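Long-range contacts in CD180 antigen (Mus musculus, PDB 3T6Q), which may cooperate with MD-1 and TLR4 to mediate the innate immune response of B-cells to bacterial lipopolysaccharide, leading to NF-kappa-B activation: residues 285-290 against 308-313; 549-554 against 578-583. All coordinates share one frame; numbering follows the deposited sequence.

Contact 1 joins two neighbouring repeats of a leucine-rich repeat solenoid, and contact 2 joins the end of the repeat array to the C-terminal cap. Contact 1 comes first along the chain. Residues 285-290 belong to LRR 9 and 308-313 to LRR 10, each just after its parallel strand, 282-284 or 305-307. Contact 2 comes later, where strand 551-553 meets strand 579-580, the latter in the LRRCT region. The centres are about 46 Å apart, the nearest atoms about 34 Å, and the two lie on opposite sides of the chain's centre. Contact 1 joins the loops that follow two strands of the parallel series, and contact 2 pairs the last two strands of that series.

Contact 1. Residues 285-290 against 308-313; sequences LTATHL and LSANKF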
loop_
_atom_site.group_PDB
_atom_site.type_symbol
_atom_site.label_atom_id
_atom_site.label_comp_id
_atom_site.label_asym_id
_atom_site.label_seq_id
_atom_site.Cartn_x
_atom_site.Cartn_y
_atom_site.Cartn_z
ATOM N N LEU A 285 -13.479 12.237 -28.151
ATOM C CA LEU A 285 -14.746 11.883 -27.463
ATOM C C LEU A 285 -15.068 10.385 -27.596
ATOM O O LEU A 285 -16.230 10.003 -27.758
ATOM C CB LEU A 285 -15.867 12.749 -28.008
ATOM C CG LEU A 285 -15.700 14.275 -27.750
ATOM C CD1 LEU A 285 -16.723 15.060 -28.571
ATOM C CD2 LEU A 285 -15.876 14.602 -26.263
ATOM N N THR A 286 -14.018 9.555 -27.548
ATOM C CA THR A 286 -14.138 8.103 -27.667
ATOM C C THR A 286 -15.125 7.537 -26.636
ATOM O O THR A 286 -15.021 7.843 -25.424
ATOM C CB THR A 286 -12.776 7.418 -27.480
ATOM O OG1 THR A 286 -11.921 7.779 -28.556
ATOM C CG2 THR A 286 -12.963 5.839 -27.495
ATOM N N ALA A 287 -16.095 6.775 -27.116
ATOM C CA ALA A 287 -17.012 6.011 -26.227
ATOM C C ALA A 287 -17.761 6.898 -25.220
ATOM O O ALA A 287 -17.836 6.550 -24.039
ATOM C CB ALA A 287 -16.243 4.901 -25.510
ATOM N N THR A 288 -18.337 7.997 -25.688
ATOM C CA THR A 288 -19.013 8.945 -24.802
ATOM C C THR A 288 -20.532 8.855 -24.909
ATOM O O THR A 288 -21.257 9.790 -24.487
ATOM C CB THR A 288 -18.570 10.417 -25.072
ATOM O OG1 THR A 288 -18.651 10.716 -26.490
ATOM C CG2 THR A 288 -17.123 10.650 -24.493
ATOM N N HIS A 289 -21.025 7.726 -25.430
ATOM C CA HIS A 289 -22.496 7.466 -25.618
ATOM C C HIS A 289 -23.192 8.439 -26.544
ATOM O O HIS A 289 -24.386 8.687 -26.413
ATOM C CB HIS A 289 -23.198 7.416 -24.272
ATOM C CG HIS A 289 -22.555 6.459 -23.312
ATOM N ND1 HIS A 289 -22.951 5.169 -23.199
ATOM C CD2 HIS A 289 -21.441 6.609 -22.467
ATOM C CE1 HIS A 289 -22.167 4.539 -22.294
ATOM N NE2 HIS A 289 -21.252 5.426 -21.841
ATOM N N LEU A 290 -22.454 9.034 -27.475
ATOM C CA LEU A 290 -23.063 9.928 -28.481
ATOM C C LEU A 290 -23.885 9.178 -29.526
ATOM O O LEU A 290 -23.391 8.199 -30.126
ATOM C CB LEU A 290 -21.972 10.749 -29.211
ATOM C CG LEU A 290 -21.127 11.751 -28.407
ATOM C CD1 LEU A 290 -19.917 12.310 -29.217
ATOM C CD2 LEU A 290 -22.034 12.872 -27.938
ATOM N N LEU A 308 -14.403 10.465 -32.780
ATOM C CA LEU A 308 -15.806 10.132 -32.331
ATOM C C LEU A 308 -16.014 8.617 -32.344
ATOM O O LEU A 308 -17.131 8.114 -32.484
ATOM C CB LEU A 308 -16.809 10.760 -33.297
ATOM C CG LEU A 308 -16.798 12.311 -33.407
ATOM C CD1 LEU A 308 -17.765 12.812 -34.480
ATOM C CD2 LEU A 308 -17.104 12.932 -32.074
ATOM N N SER A 309 -14.908 7.902 -32.246
ATOM C CA SER A 309 -14.934 6.424 -32.236
ATOM C C SER A 309 -15.741 5.866 -31.076
ATOM O O SER A 309 -15.848 6.504 -30.004
ATOM C CB SER A 309 -13.495 5.941 -32.142
ATOM O OG SER A 309 -12.784 6.391 -33.290
ATOM N N ALA A 310 -16.282 4.663 -31.296
ATOM C CA ALA A 310 -16.891 3.843 -30.259
ATOM C C ALA A 310 -18.159 4.476 -29.679
ATOM O O ALA A 310 -18.519 4.221 -28.540
ATOM C CB ALA A 310 -15.870 3.455 -29.167
ATOM N N ASN A 311 -18.813 5.305 -30.483
ATOM C CA ASN A 311 -20.080 5.924 -30.122
ATOM C C ASN A 311 -21.222 5.160 -30.791
ATOM O O ASN A 311 -20.991 4.027 -31.246
ATOM C CB ASN A 311 -19.997 7.395 -30.498
ATOM C CG ASN A 311 -19.235 8.156 -29.427
ATOM O OD1 ASN A 311 -19.534 7.993 -28.257
ATOM N ND2 ASN A 311 -18.155 8.829 -29.804
ATOM N N LYS A 312 -22.412 5.761 -30.911
ATOM C CA LYS A 312 -23.554 5.006 -31.405
ATOM C C LYS A 312 -24.395 5.775 -32.404
ATOM O O LYS A 312 -25.600 5.800 -32.317
ATOM C CB LYS A 312 -24.407 4.371 -30.277
ATOM C CG LYS A 312 -24.625 5.263 -29.088
ATOM C CD LYS A 312 -25.369 4.577 -27.929
ATOM C CE LYS A 312 -26.043 5.665 -27.066
ATOM N NZ LYS A 312 -26.693 5.132 -25.830
ATOM N N PHE A 313 -23.738 6.372 -33.385
ATOM C CA PHE A 313 -24.453 7.042 -34.485
ATOM C C PHE A 313 -25.132 6.017 -35.357
ATOM O O PHE A 313 -24.611 4.889 -35.510
ATOM C CB PHE A 313 -23.458 7.834 -35.360
ATOM C CG PHE A 313 -22.670 8.868 -34.564
ATOM C CD1 PHE A 313 -23.289 10.032 -34.101
ATOM C CD2 PHE A 313 -21.333 8.636 -34.221
ATOM C CE1 PHE A 313 -22.577 10.948 -33.314
ATOM C CE2 PHE A 313 -20.613 9.543 -33.457
ATOM C CZ PHE A 313 -21.228 10.703 -33.001
HETATM O O HOH W 1 -20.337 5.025 -26.451
#
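Asn311 reaches from one coil into the turn of the coil before it. Its ND2 bonds to Leu285 O at 3.0 Å, with an almost straight N-H (177°) and the acceptor in the amide plane. Thr288 OG1 reaches the same carbonyl oxygen from the opposite face. Asn311 OD1 accepts from Thr288 N at 2.8 Å and from Leu290 N at 3.2 Å, the latter from above the carbonyl plane. The amide is thus gripped at both ends, which fixes its rotation. The chain of Leu290 lies alongside it, CB 3.8 Å from Asn311 CG. Leu308 CD2 touches both Leu285 CD1 and Leu290 CD1. Phe313 adds to this buried side, with Leu290 O over one ring face and CZ 3.9 Å from Leu290 CB. Backbone bonds from Ala287 N to Ser309 O and from Lys312 N to Leu290 O tie the turns together. The other side is looser. Ala287 CB meets Ala310 CB at 4.0 Å, near a polar side chain of another protein chain. A water bridges His289 N and Ala310 O. Lys312 runs extended beyond CG, and its CE passes His289 O at 3.5 Å. A buried asparagine bonding to backbone between adjacent coils is a rung of the asparagine ladder of leucine-rich repeats; Thr288 holds the equivalent place in LRR 9.

Contact 2. Residues 549-554 against 578-583; sequences QRTINL and KLEDTE
Asn553 and Glu580 face each other from two adjacent parallel strands, their side chains on the same face. Ile552 N bonds to Lys578 O, and Glu580 N bonds to Ile552 O at 2.9 Å. Glu580 leaves its strand with CG anti to the backbone N (chi1 -179°) and stays extended to CD. Its CB packs on Thr551 CG2 at 3.7 Å. CG passes Asn553 ND2 at 3.8 Å, and CD lies slightly closer to that nitrogen. At the tip, OE1 comes no nearer than 4.2 Å to Thr551 CG2, while OE2 takes a hydrogen bond from Asn553 ND2 at 2.8 Å through its anti lone pair. OE2 also bonds to Tyr527 OH of strand 527-529, the next strand beyond 551-553. The amide and this carboxylate stand 78° apart. Asn553 ND2 gives a second bond to Asp581 OD2 at 3.0 Å, met from above the carboxylate plane. Arg555 forms a salt bridge with that same oxygen, and its backbone N bonds to Asn553 OD1. On the other side of the strands, Leu579 CD2 packs against Leu554 CD1 at 4.2 Å, and helix 566-574 covers these residues. At the start of the pair, Lys578 NZ bonds to the backbone oxygens of Gln549 and Ser547. One amide nitrogen therefore serves two acidic groups. Together with Arg555, it probably eases the repulsion between Glu580 and Asp581 where the C-terminal cap joins the end of the repeat array.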
loop_
_atom_site.group_PDB
_atom_site.type_symbol
_atom_site.label_atom_id
_atom_site.label_comp_id
_atom_site.label_asym_id
_atom_site.label_seq_id
_atom_site.Cartn_x
_atom_site.Cartn_y
_atom_site.Cartn_z
ATOM N N GLN A 549 19.477 -12.602 -54.760
ATOM C CA GLN A 549 18.672 -11.922 -53.734
ATOM C C GLN A 549 19.443 -11.588 -52.471
ATOM O O GLN A 549 20.529 -12.140 -52.234
ATOM C CB GLN A 549 17.398 -12.764 -53.373
ATOM C CG GLN A 549 16.661 -13.342 -54.580
ATOM C CD GLN A 549 16.472 -12.365 -55.744
ATOM O OE1 GLN A 549 16.256 -12.782 -56.884
ATOM N NE2 GLN A 549 16.509 -11.075 -55.458
ATOM N N ARG A 550 18.871 -10.722 -51.633
ATOM C CA ARG A 550 19.530 -10.343 -50.395
ATOM C C ARG A 550 19.173 -11.259 -49.211
ATOM O O ARG A 550 20.034 -11.605 -48.396
ATOM C CB ARG A 550 19.246 -8.848 -50.103
ATOM C CG ARG A 550 19.146 -8.403 -48.640
ATOM C CD ARG A 550 20.373 -8.196 -47.753
ATOM N NE ARG A 550 21.595 -7.745 -48.382
ATOM C CZ ARG A 550 22.527 -6.943 -47.835
ATOM N NH1 ARG A 550 22.429 -6.382 -46.627
ATOM N NH2 ARG A 550 23.595 -6.687 -48.545
ATOM N N THR A 551 17.911 -11.663 -49.109
ATOM C CA THR A 551 17.481 -12.449 -47.961
ATOM C C THR A 551 16.344 -13.364 -48.420
ATOM O O THR A 551 15.393 -12.893 -49.070
ATOM C CB THR A 551 16.965 -11.521 -46.827
ATOM O OG1 THR A 551 18.040 -10.716 -46.369
ATOM C CG2 THR A 551 16.466 -12.318 -45.618
ATOM N N ILE A 552 16.453 -14.656 -48.082
ATOM C CA ILE A 552 15.434 -15.646 -48.403
ATOM C C ILE A 552 15.090 -16.376 -47.111
ATOM O O ILE A 552 16.003 -16.752 -46.342
ATOM C CB ILE A 552 15.988 -16.662 -49.417
ATOM C CG1 ILE A 552 16.444 -15.953 -50.682
ATOM C CG2 ILE A 552 14.960 -17.734 -49.778
ATOM C CD1 ILE A 552 17.830 -16.373 -51.049
ATOM N N ASN A 553 13.795 -16.572 -46.878
ATOM C CA ASN A 553 13.296 -17.348 -45.738
ATOM C C ASN A 553 12.634 -18.631 -46.250
ATOM O O ASN A 553 11.598 -18.581 -46.919
ATOM C CB ASN A 553 12.304 -16.527 -44.891
ATOM C CG ASN A 553 12.027 -17.150 -43.520
ATOM O OD1 ASN A 553 11.999 -18.377 -43.374
ATOM N ND2 ASN A 553 11.769 -16.301 -42.514
ATOM N N LEU A 554 13.258 -19.770 -45.936
ATOM C CA LEU A 554 12.766 -21.086 -46.316
ATOM C C LEU A 554 12.370 -21.926 -45.107
ATOM O O LEU A 554 12.232 -23.152 -45.212
ATOM C CB LEU A 554 13.866 -21.803 -47.118
ATOM C CG LEU A 554 14.016 -21.335 -48.553
ATOM C CD1 LEU A 554 15.417 -21.713 -49.070
ATOM C CD2 LEU A 554 12.876 -21.939 -49.395
ATOM N N LYS A 578 22.637 -15.005 -46.804
ATOM C CA LYS A 578 21.398 -14.700 -47.547
ATOM C C LYS A 578 20.165 -15.375 -46.917
ATOM O O LYS A 578 19.072 -15.270 -47.446
ATOM C CB LYS A 578 21.512 -15.090 -49.026
ATOM C CG LYS A 578 22.627 -14.404 -49.790
ATOM C CD LYS A 578 22.600 -14.789 -51.264
ATOM C CE LYS A 578 23.777 -14.146 -51.952
ATOM N NZ LYS A 578 23.441 -12.712 -52.223
ATOM N N LEU A 579 20.320 -16.049 -45.786
ATOM C CA LEU A 579 19.219 -16.862 -45.265
ATOM C C LEU A 579 18.715 -16.373 -43.934
ATOM O O LEU A 579 19.508 -16.093 -43.044
ATOM C CB LEU A 579 19.592 -18.370 -45.210
ATOM C CG LEU A 579 19.802 -19.036 -46.597
ATOM C CD1 LEU A 579 20.728 -20.235 -46.503
ATOM C CD2 LEU A 579 18.485 -19.444 -47.237
ATOM N N GLU A 580 17.392 -16.302 -43.801
ATOM C CA GLU A 580 16.716 -15.863 -42.587
ATOM C C GLU A 580 16.036 -17.053 -41.880
ATOM O O GLU A 580 15.481 -17.923 -42.549
ATOM C CB GLU A 580 15.648 -14.833 -42.991
ATOM C CG GLU A 580 14.858 -14.255 -41.832
ATOM C CD GLU A 580 13.814 -13.244 -42.286
ATOM O OE1 GLU A 580 14.087 -12.039 -42.179
ATOM O OE2 GLU A 580 12.742 -13.646 -42.783
ATOM N N ASP A 581 16.046 -17.072 -40.542
ATOM C CA ASP A 581 15.447 -18.169 -39.762
ATOM C C ASP A 581 16.054 -19.557 -40.137
ATOM O O ASP A 581 15.310 -20.554 -40.233
ATOM C CB ASP A 581 13.910 -18.179 -39.938
ATOM C CG ASP A 581 13.241 -16.955 -39.293
ATOM O OD1 ASP A 581 13.932 -16.272 -38.532
ATOM O OD2 ASP A 581 12.050 -16.659 -39.543
ATOM N N THR A 582 17.374 -19.609 -40.356
ATOM C CA THR A 582 18.071 -20.901 -40.562
ATOM C C THR A 582 17.884 -21.926 -39.428
ATOM O O THR A 582 17.890 -23.110 -39.700
ATOM C CB THR A 582 19.571 -20.755 -40.842
ATOM O OG1 THR A 582 20.207 -20.150 -39.714
ATOM C CG2 THR A 582 19.785 -19.922 -42.079
ATOM N N GLU A 583 17.708 -21.485 -38.173
ATOM C CA GLU A 583 17.408 -22.413 -37.069
ATOM C C GLU A 583 16.033 -23.133 -37.147
ATOM O O GLU A 583 15.817 -24.134 -36.444
ATOM C CB GLU A 583 17.537 -21.716 -35.707
ATOM C CG GLU A 583 18.908 -21.126 -35.409
ATOM C CD GLU A 583 18.945 -20.457 -34.045
ATOM O OE1 GLU A 583 17.871 -20.033 -33.563
ATOM O OE2 GLU A 583 20.039 -20.363 -33.446
HETATM O O HOH W 2 15.630 -20.078 -44.317
#